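Local coordinates for protein predicted ATPase involved in replication control, Cdc46/Mcm family (Methanopyrus kandleri AV19, PDB 3F8T) that probably binds ATP and single-stranded DNA, as a homologue of the ring-forming MCM helicases that unwind DNA for replication, at residues 238-243 against 456-461; 420-425 against 472-477; 425-430 against 450-455; 443-448 against 485-490. The protein carries 2 engineered substitutions. All coordinates share one frame; numbering follows the deposited sequence.

Following the chain from its N terminus, residues 238-243, which lead into an inner strand of the parallel ATPase sheet, are the first half of contact 1. It closes the longest loop, across more than two hundred residues, when helix 449-465 brings in 456-461. Helix 417-439 opens contact 2 at 420-425 and contact 3 at 425-430, the two sharing His425. Contact 3 closes first, at 450-455, and is nested inside the loops of both contact 1 and contact 2. Contact 2 closes at 472-477 and crosses contact 1. Contact 4, from 443-448 to 485-490, crosses all the others. Contacts 2 to 4 tie the lid helices together; contact 1 joins the lid to the ATPase core.

Contact 1. Residues 238-243 against 456-461; sequences ERLHVL and ERLAKA
Glu238 sets CG anti to its carbonyl carbon (chi1 -57°) and folds back at chi2 (-71°), swinging its carboxylate toward helix 449-465, where Lys460, extended beyond CG, crosses it at about a right angle. Lys460 NZ donates a hydrogen bond, part of a salt bridge, to the syn lone pair of Glu238 OE2 at 3.0 Å, and NZ lies 3.5 Å from Glu456 OE2, so the ammonium joins a network of two acids. The other oxygen, Glu238 OE1, pairs with Arg464. A glutamine here would probably leave Lys460 and Arg464 without the buried negative charge they share.

Arg457 uses its length differently: its aliphatic part passes the loop backbone, with CD 3.4 Å from Arg239 O, while NE is hydrogen-bonded to Ser237 O and NH1 forms a salt bridge with Asp372. Asp372 also accepts from His241 N. Leu240 supplies the apolar part, its CD1 lying 3.6 Å from Leu458 CD2 and its CD2 3.8 Å from Arg457 CB; the small Ala461 lets the helix come near.

This is the joint between two parts of an AAA+ ATPase: the run into strand 242-245 of the parallel sheet, ordered 5-1-4-3-2, and a helix of the alpha-helical lid.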
# COMPACT_ATOMS: atom_id res chain seq x y z
N GLU A 238 -3.80 -8.08 -11.40
CA GLU A 238 -2.56 -7.45 -11.91
C GLU A 238 -1.28 -7.86 -11.20
O GLU A 238 -0.19 -7.81 -11.78
CB GLU A 238 -2.64 -5.93 -11.78
CG GLU A 238 -3.81 -5.28 -12.46
CD GLU A 238 -3.66 -5.34 -13.93
OE1 GLU A 238 -2.88 -4.52 -14.46
OE2 GLU A 238 -4.30 -6.21 -14.56
N ARG A 239 -1.43 -8.20 -9.92
CA ARG A 239 -0.29 -8.37 -9.03
C ARG A 239 0.43 -9.68 -9.30
O ARG A 239 -0.21 -10.70 -9.56
CB ARG A 239 -0.78 -8.31 -7.58
CG ARG A 239 -1.33 -6.92 -7.21
CD ARG A 239 -1.79 -6.85 -5.76
NE ARG A 239 -2.94 -7.71 -5.49
CZ ARG A 239 -4.20 -7.38 -5.76
NH1 ARG A 239 -4.51 -6.21 -6.34
NH2 ARG A 239 -5.16 -8.24 -5.46
N LEU A 240 1.77 -9.64 -9.24
CA LEU A 240 2.61 -10.81 -9.49
C LEU A 240 3.13 -11.39 -8.20
O LEU A 240 3.53 -10.66 -7.29
CB LEU A 240 3.80 -10.46 -10.39
CG LEU A 240 3.52 -10.25 -11.88
CD1 LEU A 240 4.52 -9.28 -12.48
CD2 LEU A 240 3.56 -11.57 -12.61
N HIS A 241 3.16 -12.72 -8.13
CA HIS A 241 3.68 -13.44 -6.97
C HIS A 241 4.87 -14.28 -7.39
O HIS A 241 4.80 -15.01 -8.39
CB HIS A 241 2.58 -14.30 -6.35
CG HIS A 241 1.30 -13.54 -6.11
ND1 HIS A 241 1.24 -12.46 -5.25
CD2 HIS A 241 0.06 -13.67 -6.64
CE1 HIS A 241 0.01 -11.97 -5.25
NE2 HIS A 241 -0.73 -12.68 -6.09
N VAL A 242 5.96 -14.15 -6.65
CA VAL A 242 7.25 -14.72 -7.04
C VAL A 242 7.81 -15.51 -5.87
O VAL A 242 7.82 -15.03 -4.74
CB VAL A 242 8.27 -13.62 -7.51
CG1 VAL A 242 9.62 -14.22 -7.87
CG2 VAL A 242 7.73 -12.85 -8.75
N LEU A 243 8.27 -16.73 -6.15
CA LEU A 243 8.94 -17.56 -5.15
C LEU A 243 10.42 -17.65 -5.50
O LEU A 243 10.77 -18.13 -6.58
CB LEU A 243 8.34 -18.97 -5.14
CG LEU A 243 9.01 -20.02 -4.23
CD1 LEU A 243 9.06 -19.55 -2.78
CD2 LEU A 243 8.27 -21.36 -4.35
N GLU A 456 0.71 -12.10 -19.27
CA GLU A 456 -0.04 -10.85 -19.39
C GLU A 456 0.27 -9.87 -18.25
O GLU A 456 0.48 -8.69 -18.50
CB GLU A 456 -1.56 -11.11 -19.52
CG GLU A 456 -2.39 -9.82 -19.46
CD GLU A 456 -3.60 -9.79 -20.41
OE1 GLU A 456 -3.84 -10.75 -21.16
OE2 GLU A 456 -4.32 -8.78 -20.36
N ARG A 457 0.30 -10.38 -17.02
CA ARG A 457 0.67 -9.56 -15.85
C ARG A 457 2.06 -8.97 -15.96
O ARG A 457 2.26 -7.79 -15.66
CB ARG A 457 0.59 -10.38 -14.57
CG ARG A 457 -0.82 -10.67 -14.13
CD ARG A 457 -0.80 -11.53 -12.84
NE ARG A 457 -2.11 -12.17 -12.67
CZ ARG A 457 -2.32 -13.49 -12.63
NH1 ARG A 457 -1.31 -14.35 -12.71
NH2 ARG A 457 -3.55 -13.94 -12.49
N LEU A 458 3.02 -9.80 -16.37
CA LEU A 458 4.40 -9.34 -16.52
C LEU A 458 4.52 -8.29 -17.62
O LEU A 458 5.33 -7.35 -17.50
CB LEU A 458 5.34 -10.51 -16.80
CG LEU A 458 5.66 -11.44 -15.62
CD1 LEU A 458 6.06 -12.83 -16.16
CD2 LEU A 458 6.79 -10.83 -14.80
N ALA A 459 3.77 -8.48 -18.71
CA ALA A 459 3.79 -7.50 -19.81
C ALA A 459 3.19 -6.15 -19.42
O ALA A 459 3.71 -5.10 -19.81
CB ALA A 459 3.09 -8.07 -21.04
N LYS A 460 2.09 -6.18 -18.66
CA LYS A 460 1.49 -4.96 -18.10
C LYS A 460 2.50 -4.26 -17.17
O LYS A 460 2.67 -3.04 -17.23
CB LYS A 460 0.20 -5.29 -17.35
CG LYS A 460 -0.99 -5.73 -18.27
CD LYS A 460 -2.24 -6.06 -17.43
CE LYS A 460 -3.50 -6.24 -18.28
NZ LYS A 460 -4.60 -6.87 -17.44
N ALA A 461 3.17 -5.03 -16.31
CA ALA A 461 4.20 -4.47 -15.44
C ALA A 461 5.31 -3.78 -16.21
O ALA A 461 5.74 -2.66 -15.85
CB ALA A 461 4.77 -5.55 -14.50

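Contact 2. Residues 420-425 against 472-477; sequences RKRLEH and EPEDVD
Arg422 reaches from helix 417-439 across Pro473, Val476 and Asp477 at the start of helix 473-489, two roughly parallel members of the helical AAA+ lid, their local axes 8.8 Å apart.

The charged part is a salt bridge made over the face of the guanidinium. Arg422 leaves its helix with CG anti to the backbone N (chi1 -179°), then bends at chi2 and chi3, which turns one face of the guanidinium to Asp477. The carboxylate sits over that face, the two planes 80° apart: NH2 comes 2.8 Å from Asp477 OD2, but no N-H points at the oxygen, so the attraction is one of charge alone. Glu474 adds a more distant negative charge near the guanidinium's edge. A leucine in place of Arg422 would probably leave Asp477 without its positive mate.

Van der Waals contacts come next: Pro473 CB meets the guanidinium edge, 3.5 Å from Arg422 NE, and Arg422 CG rests 3.7 Å from Val476 CG1. That same methyl touches the Leu423 backbone at CA, 3.8 Å away; a short apolar side chain is enough here, since CG1 already reaches both Arg422 and Leu423, while Leu423 goes on to Val455 of helix 449-465.

At the helix start Glu472 is the N-cap, and Pro473, having no N-H to satisfy, fits the first turn. Asp475, also paired with Arg466, turns back to accept the N-cap amide: Glu472 N to Asp475 OD2 is 2.8 Å and nearly straight at 175°, on the anti side of the carboxylate but tilted out of its plane.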
# COMPACT_ATOMS: atom_id res chain seq x y z
N ARG A 420 -1.94 -8.46 -28.14
CA ARG A 420 -2.86 -9.56 -27.88
C ARG A 420 -2.55 -10.73 -28.81
O ARG A 420 -2.52 -11.89 -28.38
CB ARG A 420 -4.32 -9.13 -28.03
CG ARG A 420 -5.29 -10.27 -27.80
CD ARG A 420 -6.72 -9.81 -27.80
NE ARG A 420 -7.22 -9.41 -29.12
CZ ARG A 420 -7.32 -10.22 -30.18
NH1 ARG A 420 -6.92 -11.48 -30.12
NH2 ARG A 420 -7.80 -9.74 -31.32
N LYS A 421 -2.29 -10.42 -30.08
CA LYS A 421 -1.93 -11.47 -31.04
C LYS A 421 -0.59 -12.13 -30.68
O LYS A 421 -0.47 -13.36 -30.76
CB LYS A 421 -1.92 -10.92 -32.48
CG LYS A 421 -3.32 -10.69 -33.00
CD LYS A 421 -3.33 -10.01 -34.36
CE LYS A 421 -4.72 -10.07 -34.98
NZ LYS A 421 -5.03 -8.87 -35.81
N ARG A 422 0.37 -11.31 -30.27
CA ARG A 422 1.68 -11.80 -29.85
C ARG A 422 1.55 -12.76 -28.65
O ARG A 422 2.22 -13.79 -28.58
CB ARG A 422 2.60 -10.62 -29.51
CG ARG A 422 4.01 -11.02 -29.08
CD ARG A 422 4.92 -11.36 -30.26
NE ARG A 422 5.75 -10.21 -30.58
CZ ARG A 422 6.97 -10.27 -31.11
NH1 ARG A 422 7.53 -11.44 -31.40
NH2 ARG A 422 7.64 -9.14 -31.34
N LEU A 423 0.65 -12.41 -27.74
CA LEU A 423 0.42 -13.19 -26.52
C LEU A 423 -0.26 -14.52 -26.85
O LEU A 423 0.16 -15.58 -26.38
CB LEU A 423 -0.43 -12.38 -25.54
CG LEU A 423 -0.91 -13.08 -24.27
CD1 LEU A 423 0.24 -13.54 -23.40
CD2 LEU A 423 -1.84 -12.17 -23.49
N GLU A 424 -1.31 -14.45 -27.67
CA GLU A 424 -2.04 -15.66 -28.07
C GLU A 424 -1.15 -16.64 -28.85
O GLU A 424 -1.23 -17.86 -28.65
CB GLU A 424 -3.37 -15.29 -28.76
CG GLU A 424 -4.32 -14.63 -27.75
CD GLU A 424 -5.71 -14.28 -28.26
OE1 GLU A 424 -5.85 -13.76 -29.40
OE2 GLU A 424 -6.68 -14.47 -27.47
N HIS A 425 -0.27 -16.08 -29.69
CA HIS A 425 0.70 -16.86 -30.48
C HIS A 425 1.71 -17.60 -29.60
O HIS A 425 1.94 -18.79 -29.80
CB HIS A 425 1.44 -15.95 -31.46
CG HIS A 425 2.47 -16.66 -32.29
ND1 HIS A 425 2.14 -17.57 -33.27
CD2 HIS A 425 3.83 -16.58 -32.29
CE1 HIS A 425 3.24 -18.02 -33.84
NE2 HIS A 425 4.28 -17.44 -33.26
N GLU A 472 2.60 -3.48 -25.41
CA GLU A 472 3.04 -3.69 -26.81
C GLU A 472 3.67 -5.07 -26.97
O GLU A 472 4.01 -5.71 -25.97
CB GLU A 472 4.05 -2.61 -27.20
CG GLU A 472 3.61 -1.19 -26.90
CD GLU A 472 2.88 -0.53 -28.06
OE1 GLU A 472 2.47 -1.25 -29.00
OE2 GLU A 472 2.73 0.72 -28.03
N PRO A 473 3.83 -5.56 -28.23
CA PRO A 473 4.49 -6.87 -28.44
C PRO A 473 5.84 -7.03 -27.74
O PRO A 473 6.17 -8.12 -27.23
CB PRO A 473 4.65 -6.93 -29.97
CG PRO A 473 3.47 -6.17 -30.48
CD PRO A 473 3.39 -4.98 -29.52
N GLU A 474 6.60 -5.95 -27.68
CA GLU A 474 7.88 -5.93 -27.00
C GLU A 474 7.76 -6.27 -25.49
O GLU A 474 8.64 -6.95 -24.94
CB GLU A 474 8.54 -4.57 -27.19
CG GLU A 474 9.09 -4.34 -28.62
CD GLU A 474 8.02 -4.31 -29.72
OE1 GLU A 474 6.89 -3.82 -29.48
OE2 GLU A 474 8.34 -4.79 -30.84
N ASP A 475 6.68 -5.80 -24.85
CA ASP A 475 6.39 -6.11 -23.44
C ASP A 475 6.02 -7.59 -23.27
O ASP A 475 6.36 -8.20 -22.26
CB ASP A 475 5.25 -5.25 -22.87
CG ASP A 475 5.49 -3.75 -23.03
OD1 ASP A 475 6.62 -3.28 -22.77
OD2 ASP A 475 4.54 -3.02 -23.40
N VAL A 476 5.28 -8.12 -24.25
CA VAL A 476 4.87 -9.52 -24.24
C VAL A 476 6.09 -10.41 -24.36
O VAL A 476 6.21 -11.40 -23.64
CB VAL A 476 3.83 -9.84 -25.33
CG1 VAL A 476 3.57 -11.35 -25.38
CG2 VAL A 476 2.51 -9.09 -25.04
N ASP A 477 7.02 -10.02 -25.23
CA ASP A 477 8.23 -10.78 -25.49
C ASP A 477 9.10 -10.90 -24.24
O ASP A 477 9.65 -11.98 -23.95
CB ASP A 477 9.03 -10.14 -26.63
CG ASP A 477 8.42 -10.42 -28.00
OD1 ASP A 477 7.44 -11.20 -28.08
OD2 ASP A 477 8.94 -9.88 -28.99

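Contact 3. Residues 425-430 against 450-455; sequences HWYETR and RQLESV
Val455 lays its CG2 methyl on one face of the Trp426 six-membered ring, 3.8 Å from the centroid and 21° off the normal, a CH-pi contact. Beside it, in a second, Leu452 CB stands over the centre of the Tyr427 ring, 3.9 Å from the centroid and 12° off the normal. The leucine's branches spread over the same ring, CD1 lying 3.8 Å from Tyr427 CG, so this broad surface accepts one whole side chain. Gln451 offers its CB to the rim of Trp426, 4.2 Å from CH2.

These pairs join two antiparallel helices of the AAA+ lid, 417-439 and 449-465, whose local axes pass 10.5 Å apart at 148°. Trp426 and Tyr427 both hold CG anti to the backbone N, which directs the two rings across the gap; large aromatic side chains suit this spacing, which small ones would probably fail to span.

Further out, Arg430 CG lies 3.5 Å above the opposite face of the Trp426 ring, toward its rim. Asp484 OD2, on helix 473-489, accepts from Trp426 NE1 and pairs with Arg430, which probably limits rotation of the ring. The amide end of Gln451 turns away, and its OE1 accepts from Thr448 N; Val447 packs against Tyr427.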
# COMPACT_ATOMS: atom_id res chain seq x y z
N HIS A 425 -0.27 -16.08 -29.69
CA HIS A 425 0.70 -16.86 -30.48
C HIS A 425 1.71 -17.60 -29.60
O HIS A 425 1.94 -18.79 -29.80
CB HIS A 425 1.44 -15.95 -31.46
CG HIS A 425 2.47 -16.66 -32.29
ND1 HIS A 425 2.14 -17.57 -33.27
CD2 HIS A 425 3.83 -16.58 -32.29
CE1 HIS A 425 3.24 -18.02 -33.84
NE2 HIS A 425 4.28 -17.44 -33.26
N TRP A 426 2.33 -16.88 -28.67
CA TRP A 426 3.20 -17.51 -27.68
C TRP A 426 2.48 -18.68 -27.00
O TRP A 426 3.00 -19.78 -26.93
CB TRP A 426 3.65 -16.50 -26.62
CG TRP A 426 4.44 -17.13 -25.51
CD1 TRP A 426 5.77 -17.39 -25.50
CD2 TRP A 426 3.93 -17.62 -24.26
NE1 TRP A 426 6.13 -17.99 -24.32
CE2 TRP A 426 5.02 -18.15 -23.54
CE3 TRP A 426 2.65 -17.66 -23.69
CZ2 TRP A 426 4.88 -18.71 -22.27
CZ3 TRP A 426 2.51 -18.22 -22.41
CH2 TRP A 426 3.62 -18.73 -21.73
N TYR A 427 1.27 -18.41 -26.52
CA TYR A 427 0.52 -19.39 -25.74
C TYR A 427 0.23 -20.67 -26.52
O TYR A 427 0.52 -21.76 -26.03
CB TYR A 427 -0.79 -18.76 -25.26
CG TYR A 427 -1.60 -19.59 -24.28
CD1 TYR A 427 -1.00 -20.22 -23.19
CD2 TYR A 427 -2.99 -19.71 -24.42
CE1 TYR A 427 -1.76 -20.96 -22.27
CE2 TYR A 427 -3.76 -20.44 -23.51
CZ TYR A 427 -3.14 -21.07 -22.45
OH TYR A 427 -3.89 -21.79 -21.56
N GLU A 428 -0.31 -20.51 -27.72
CA GLU A 428 -0.64 -21.65 -28.58
C GLU A 428 0.63 -22.42 -29.00
O GLU A 428 0.64 -23.64 -28.98
CB GLU A 428 -1.48 -21.22 -29.79
CG GLU A 428 -0.74 -20.40 -30.86
CD GLU A 428 -1.66 -19.86 -31.96
OE1 GLU A 428 -2.90 -20.01 -31.84
OE2 GLU A 428 -1.14 -19.27 -32.94
N THR A 429 1.69 -21.69 -29.35
CA THR A 429 2.96 -22.29 -29.76
C THR A 429 3.57 -23.12 -28.61
O THR A 429 4.04 -24.25 -28.82
CB THR A 429 3.95 -21.20 -30.29
OG1 THR A 429 3.44 -20.63 -31.51
CG2 THR A 429 5.33 -21.76 -30.57
N ARG A 430 3.54 -22.58 -27.39
CA ARG A 430 4.09 -23.30 -26.24
C ARG A 430 3.27 -24.52 -25.84
O ARG A 430 3.83 -25.54 -25.45
CB ARG A 430 4.26 -22.35 -25.03
CG ARG A 430 5.37 -21.32 -25.22
CD ARG A 430 6.76 -21.98 -25.22
NE ARG A 430 7.81 -20.97 -25.30
CZ ARG A 430 8.25 -20.40 -26.43
NH1 ARG A 430 7.74 -20.75 -27.61
NH2 ARG A 430 9.20 -19.49 -26.38
N ARG A 450 -2.90 -20.34 -16.28
CA ARG A 450 -2.08 -19.67 -15.27
C ARG A 450 -0.87 -19.00 -15.91
O ARG A 450 -0.52 -17.87 -15.56
CB ARG A 450 -1.61 -20.65 -14.18
CG ARG A 450 -2.73 -21.17 -13.27
CD ARG A 450 -2.24 -22.23 -12.27
NE ARG A 450 -1.70 -23.41 -12.95
CZ ARG A 450 -0.40 -23.67 -13.12
NH1 ARG A 450 0.53 -22.84 -12.64
NH2 ARG A 450 -0.03 -24.77 -13.78
N GLN A 451 -0.23 -19.71 -16.84
CA GLN A 451 0.94 -19.17 -17.55
C GLN A 451 0.57 -18.02 -18.48
O GLN A 451 1.31 -17.04 -18.56
CB GLN A 451 1.68 -20.28 -18.31
CG GLN A 451 2.57 -21.14 -17.41
CD GLN A 451 1.78 -21.93 -16.37
OE1 GLN A 451 0.83 -22.65 -16.71
NE2 GLN A 451 2.14 -21.77 -15.10
N LEU A 452 -0.54 -18.18 -19.21
CA LEU A 452 -1.10 -17.09 -20.02
C LEU A 452 -1.31 -15.84 -19.16
O LEU A 452 -0.86 -14.75 -19.52
CB LEU A 452 -2.42 -17.51 -20.64
CG LEU A 452 -3.15 -16.47 -21.50
CD1 LEU A 452 -2.41 -16.22 -22.79
CD2 LEU A 452 -4.57 -17.00 -21.80
N GLU A 453 -1.97 -16.04 -18.02
CA GLU A 453 -2.20 -14.96 -17.06
C GLU A 453 -0.90 -14.31 -16.57
O GLU A 453 -0.80 -13.08 -16.51
CB GLU A 453 -3.07 -15.48 -15.90
CG GLU A 453 -4.52 -15.77 -16.36
CD GLU A 453 -5.26 -16.83 -15.55
OE1 GLU A 453 -4.82 -17.18 -14.44
OE2 GLU A 453 -6.31 -17.33 -16.05
N SER A 454 0.12 -15.12 -16.28
CA SER A 454 1.40 -14.58 -15.79
C SER A 454 2.11 -13.73 -16.84
O SER A 454 2.63 -12.63 -16.54
CB SER A 454 2.32 -15.70 -15.31
OG SER A 454 1.72 -16.38 -14.23
N VAL A 455 2.14 -14.23 -18.08
CA VAL A 455 2.75 -13.45 -19.16
C VAL A 455 2.04 -12.09 -19.30
O VAL A 455 2.71 -11.05 -19.40
CB VAL A 455 2.75 -14.21 -20.50
CG1 VAL A 455 3.22 -13.30 -21.64
CG2 VAL A 455 3.67 -15.41 -20.39

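Contact 4. Residues 443-448 against 485-490; sequences PTLPVT and WYLETA
Leu445 and Leu487 bring their CA atoms within 6.4 Å of each other, where the extended loop 443-448 runs past the last turns of helix 473-489. The loop connects two helices of the AAA+ lid, 417-439 and 449-465, and here it is fastened to the side of the lid's C-terminal helix. One water bridges the backbones: it accepts from Leu445 N at 3.0 Å and donates to Leu487 O at 2.8 Å, linking the two segments, between which there is no direct hydrogen bond.

The side chains are all apolar where they meet. Leu445, its CG anti to the carbonyl carbon (chi1 -73°), pushes CD1 along the helix to Ala490 CB, 3.5 Å away. A small residue fits this spot because Ala490 is also packed against Phe376 of the ATPase sheet. Leu487 divides its branches between two loop residues. Its CD2 lies 4.1 Å from Leu445 CD1, whereas its CD1 meets Val447 CG2 at 3.6 Å, the two side chains crossing at about a right angle; a forked leucine suits a position that must reach two residues spaced along the loop. Pro446, between them, directs its CB away from the helix, and its ring restricts phi, which favours the extended backbone.

Around this seam, Val447 and Thr444 also lean on Val434 of helix 417-439, and Thr448 ends the loop as N-cap of helix 449-465, its OG1 bound to Arg450 N. Near the end of the other helix, Thr489 OG1 bonds back to Trp485 O at 2.8 Å, approaching that oxygen from the opposite face to Thr489 N.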
# COMPACT_ATOMS: atom_id res chain seq x y z
N PRO A 443 9.78 -35.19 -19.60
CA PRO A 443 9.02 -34.52 -18.55
C PRO A 443 9.08 -33.01 -18.70
O PRO A 443 10.16 -32.43 -18.87
CB PRO A 443 9.73 -34.97 -17.26
CG PRO A 443 10.45 -36.22 -17.63
CD PRO A 443 10.88 -36.00 -19.05
N THR A 444 7.91 -32.39 -18.70
CA THR A 444 7.79 -30.95 -18.90
C THR A 444 6.62 -30.41 -18.09
O THR A 444 5.61 -31.10 -17.91
CB THR A 444 7.62 -30.57 -20.40
OG1 THR A 444 6.24 -30.59 -20.76
CG2 THR A 444 8.37 -31.51 -21.30
N LEU A 445 6.76 -29.18 -17.60
CA LEU A 445 5.65 -28.53 -16.92
C LEU A 445 4.58 -28.15 -17.93
O LEU A 445 4.91 -27.71 -19.04
CB LEU A 445 6.14 -27.29 -16.14
CG LEU A 445 6.94 -27.51 -14.84
CD1 LEU A 445 7.50 -26.22 -14.29
CD2 LEU A 445 6.12 -28.21 -13.77
N PRO A 446 3.29 -28.32 -17.56
CA PRO A 446 2.23 -27.87 -18.47
C PRO A 446 2.23 -26.35 -18.63
O PRO A 446 2.68 -25.64 -17.73
CB PRO A 446 0.94 -28.33 -17.78
CG PRO A 446 1.31 -28.44 -16.34
CD PRO A 446 2.74 -28.91 -16.33
N VAL A 447 1.74 -25.88 -19.77
CA VAL A 447 1.48 -24.47 -20.01
C VAL A 447 -0.04 -24.31 -20.04
O VAL A 447 -0.72 -24.75 -20.99
CB VAL A 447 2.19 -23.98 -21.30
CG1 VAL A 447 1.70 -22.59 -21.72
CG2 VAL A 447 3.69 -23.98 -21.09
N THR A 448 -0.56 -23.70 -18.98
CA THR A 448 -2.00 -23.58 -18.74
C THR A 448 -2.45 -22.11 -18.72
O THR A 448 -1.64 -21.21 -18.94
CB THR A 448 -2.38 -24.22 -17.39
OG1 THR A 448 -1.98 -23.37 -16.31
CG2 THR A 448 -1.73 -25.61 -17.22
N TRP A 485 11.78 -19.08 -19.08
CA TRP A 485 12.99 -19.33 -18.27
C TRP A 485 12.62 -20.11 -17.00
O TRP A 485 13.27 -21.11 -16.69
CB TRP A 485 13.70 -18.02 -17.94
CG TRP A 485 14.97 -18.16 -17.16
CD1 TRP A 485 16.24 -18.33 -17.66
CD2 TRP A 485 15.11 -18.14 -15.73
NE1 TRP A 485 17.15 -18.42 -16.63
CE2 TRP A 485 16.48 -18.31 -15.44
CE3 TRP A 485 14.20 -18.01 -14.68
CZ2 TRP A 485 16.97 -18.34 -14.13
CZ3 TRP A 485 14.68 -18.04 -13.38
CH2 TRP A 485 16.05 -18.20 -13.11
N TYR A 486 11.59 -19.64 -16.30
CA TYR A 486 11.02 -20.35 -15.14
C TYR A 486 10.62 -21.79 -15.46
O TYR A 486 10.99 -22.74 -14.74
CB TYR A 486 9.80 -19.57 -14.60
CG TYR A 486 8.80 -20.41 -13.82
CD1 TYR A 486 9.22 -21.28 -12.83
CD2 TYR A 486 7.43 -20.31 -14.07
CE1 TYR A 486 8.33 -22.06 -12.11
CE2 TYR A 486 6.50 -21.10 -13.34
CZ TYR A 486 6.97 -21.97 -12.36
OH TYR A 486 6.13 -22.76 -11.59
N LEU A 487 9.83 -21.96 -16.51
CA LEU A 487 9.34 -23.29 -16.89
C LEU A 487 10.47 -24.25 -17.25
O LEU A 487 10.44 -25.45 -16.89
CB LEU A 487 8.34 -23.19 -18.03
CG LEU A 487 7.00 -22.50 -17.75
CD1 LEU A 487 6.21 -22.41 -19.04
CD2 LEU A 487 6.18 -23.19 -16.66
N GLU A 488 11.47 -23.73 -17.95
CA GLU A 488 12.60 -24.52 -18.42
C GLU A 488 13.57 -24.85 -17.31
O GLU A 488 13.95 -26.02 -17.15
CB GLU A 488 13.28 -23.85 -19.62
CG GLU A 488 12.44 -24.01 -20.90
CD GLU A 488 12.76 -22.99 -22.00
OE1 GLU A 488 13.90 -22.47 -22.05
OE2 GLU A 488 11.86 -22.73 -22.84
N THR A 489 13.95 -23.85 -16.51
CA THR A 489 14.87 -24.06 -15.39
C THR A 489 14.30 -24.97 -14.30
O THR A 489 15.05 -25.70 -13.65
CB THR A 489 15.34 -22.74 -14.78
OG1 THR A 489 14.21 -22.03 -14.23
CG2 THR A 489 16.01 -21.87 -15.83
N ALA A 490 12.97 -24.93 -14.13
CA ALA A 490 12.28 -25.79 -13.16
C ALA A 490 12.55 -27.29 -13.38
O ALA A 490 12.55 -28.07 -12.42
CB ALA A 490 10.79 -25.53 -13.21
O HOH W 1 9.06 -27.38 -18.40